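Local coordinates for protein Poly(A) RNA polymerase GLD2 (Rattus norvegicus, PDB 6LBK) that probably adds successive AMP units from ATP to the 3' ends of selected cytoplasmic mRNAs, and single nucleotides to certain microRNAs, as a cytoplasmic poly(A) polymerase, at residues G110-V115 and F174-N179. The protein carries 1 engineered substitution. Numbering follows the deposited sequence.
Sequences GDLCLV and FALNVN. Engineered in segment 174-179: A175 (natural residue Asp).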
loop_
_atom_site.group_PDB
_atom_site.type_symbol
_atom_site.label_atom_id
_atom_site.label_comp_id
_atom_site.label_asym_id
_atom_site.label_seq_id
_atom_site.Cartn_x
_atom_site.Cartn_y
_atom_site.Cartn_z
ATOM N N GLY A 110 9.370 5.392 -4.672
ATOM C CA GLY A 110 9.872 5.481 -3.313
ATOM C C GLY A 110 9.047 6.514 -2.571
ATOM O O GLY A 110 8.644 7.517 -3.144
ATOM N N ASP A 111 8.769 6.223 -1.302
ATOM C CA ASP A 111 8.091 7.132 -0.390
ATOM C C ASP A 111 9.037 7.402 0.771
ATOM O O ASP A 111 9.580 6.468 1.371
ATOM C CB ASP A 111 6.777 6.535 0.129
ATOM C CG ASP A 111 5.682 6.463 -0.943
ATOM O OD1 ASP A 111 5.056 7.517 -1.250
ATOM O OD2 ASP A 111 5.442 5.340 -1.472
ATOM N N LEU A 112 9.225 8.681 1.084
ATOM C CA LEU A 112 10.128 9.134 2.114
ATOM C C LEU A 112 9.343 9.989 3.095
ATOM O O LEU A 112 8.481 10.792 2.708
ATOM C CB LEU A 112 11.315 9.944 1.518
ATOM C CG LEU A 112 12.096 9.214 0.435
ATOM C CD1 LEU A 112 12.919 10.172 -0.430
ATOM C CD2 LEU A 112 12.999 8.199 1.077
ATOM N N CYS A 113 9.683 9.843 4.359
ATOM C CA CYS A 113 9.030 10.577 5.417
ATOM C C CYS A 113 10.122 11.294 6.202
ATOM O O CYS A 113 10.989 10.641 6.806
ATOM C CB CYS A 113 8.240 9.626 6.286
ATOM S SG CYS A 113 7.577 10.477 7.624
ATOM N N LEU A 114 10.074 12.618 6.183
ATOM C CA LEU A 114 11.086 13.438 6.879
ATOM C C LEU A 114 10.586 13.732 8.283
ATOM O O LEU A 114 9.518 14.258 8.412
ATOM C CB LEU A 114 11.308 14.708 6.067
ATOM C CG LEU A 114 12.328 15.687 6.622
ATOM C CD1 LEU A 114 13.693 15.050 6.714
ATOM C CD2 LEU A 114 12.388 16.925 5.762
ATOM N N VAL A 115 11.358 13.334 9.281
ATOM C CA VAL A 115 10.985 13.572 10.696
ATOM C C VAL A 115 11.840 14.711 11.228
ATOM O O VAL A 115 13.052 14.554 11.316
ATOM C CB VAL A 115 11.228 12.317 11.530
ATOM C CG1 VAL A 115 10.473 12.399 12.830
ATOM C CG2 VAL A 115 10.803 11.097 10.756
ATOM N N PHE A 174 10.316 9.404 -6.591
ATOM C CA PHE A 174 10.170 9.469 -5.149
ATOM C C PHE A 174 9.118 10.499 -4.784
ATOM O O PHE A 174 8.900 11.485 -5.501
ATOM C CB PHE A 174 11.487 9.875 -4.431
ATOM C CG PHE A 174 12.470 8.759 -4.271
ATOM C CD1 PHE A 174 12.287 7.802 -3.282
ATOM C CD2 PHE A 174 13.575 8.681 -5.082
ATOM C CE1 PHE A 174 13.200 6.771 -3.119
ATOM C CE2 PHE A 174 14.488 7.659 -4.930
ATOM C CZ PHE A 174 14.298 6.693 -3.943
ATOM N N ALA A 175 8.514 10.277 -3.626
ATOM C CA ALA A 175 7.565 11.184 -3.003
ATOM C C ALA A 175 7.987 11.370 -1.553
ATOM O O ALA A 175 8.026 10.403 -0.793
ATOM C CB ALA A 175 6.149 10.610 -3.091
ATOM N N LEU A 176 8.297 12.599 -1.174
ATOM C CA LEU A 176 8.756 12.925 0.165
ATOM C C LEU A 176 7.701 13.773 0.851
ATOM O O LEU A 176 7.216 14.746 0.268
ATOM C CB LEU A 176 10.104 13.661 0.103
ATOM C CG LEU A 176 10.770 14.015 1.432
ATOM C CD1 LEU A 176 12.269 13.987 1.254
ATOM C CD2 LEU A 176 10.338 15.387 1.917
ATOM N N ASN A 177 7.336 13.399 2.074
ATOM C CA ASN A 177 6.455 14.222 2.889
ATOM C C ASN A 177 7.177 14.571 4.176
ATOM O O ASN A 177 8.240 14.027 4.479
ATOM C CB ASN A 177 5.115 13.526 3.174
ATOM C CG ASN A 177 5.249 12.361 4.119
ATOM O OD1 ASN A 177 5.522 12.533 5.309
ATOM N ND2 ASN A 177 5.048 11.149 3.593
ATOM N N VAL A 178 6.591 15.480 4.949
ATOM C CA VAL A 178 7.200 15.927 6.195
ATOM C C VAL A 178 6.317 15.541 7.364
ATOM O O VAL A 178 5.172 15.998 7.461
ATOM C CB VAL A 178 7.459 17.434 6.214
ATOM C CG1 VAL A 178 8.131 17.777 7.508
ATOM C CG2 VAL A 178 8.321 17.804 5.066
ATOM N N ASN A 179 6.856 14.692 8.241
ATOM C CA ASN A 179 6.321 14.416 9.566
ATOM C C ASN A 179 5.041 13.601 9.554
ATOM O O ASN A 179 4.352 13.521 10.580
ATOM C CB ASN A 179 6.121 15.706 10.359
ATOM C CG ASN A 179 7.405 16.186 10.963
ATOM O OD1 ASN A 179 8.160 15.399 11.538
ATOM N ND2 ASN A 179 7.713 17.447 10.761
#
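The catalytic palm of this nucleotidyltransferase is built on a mixed β-sheet, and 110-115 and 174-179 are its parallel pair, with G110 opposite F174 and L114 opposite V178. Five backbone hydrogen bonds join them, from A175 N to G110 O (2.8 Å) at one end to N179 N to L114 O (2.7 Å) at the other; the three between are straighter. D111, A175, C113 and N177 lie on one face. D111, with D109 just before the strand, probably binds the catalytic magnesium, as in relatives. D111 OD1 comes 3.8 Å from CB of A175, an engineered alanine in place of the natural aspartate, so the carboxylate on this neighbouring strand is missing here. Further along, N177 CG sits between its backbone N and carbonyl carbon (chi1 70°), which brings OD1 beside C113 SG at 3.7 Å; that oxygen also accepts a hydrogen bond from N180 N.

The other face is apolar. With CG anti to its carbonyl carbon (chi1 -80°), F174 swings its ring across to G110, where CD1 lies 3.3 Å from G110 CA, in space that a side chain on the glycine would occupy. L112 CD1 meets the same ring obliquely, 3.8 Å from F174 CD1, and L112 CB packs on L176 CG at 4.1 Å. A serine in place of F174 would probably open a gap over G110 and cost L112 CD1 its contact with this ring. F165 of strand 162-167 meets the F174 ring, C76 and K73 of helix 67-85 touch it, and L135 of helix 128-144 packs on L176 and V178. Strand 91-96 pairs with the far edge of 110-115, and strand 162-167 runs antiparallel to 172-178.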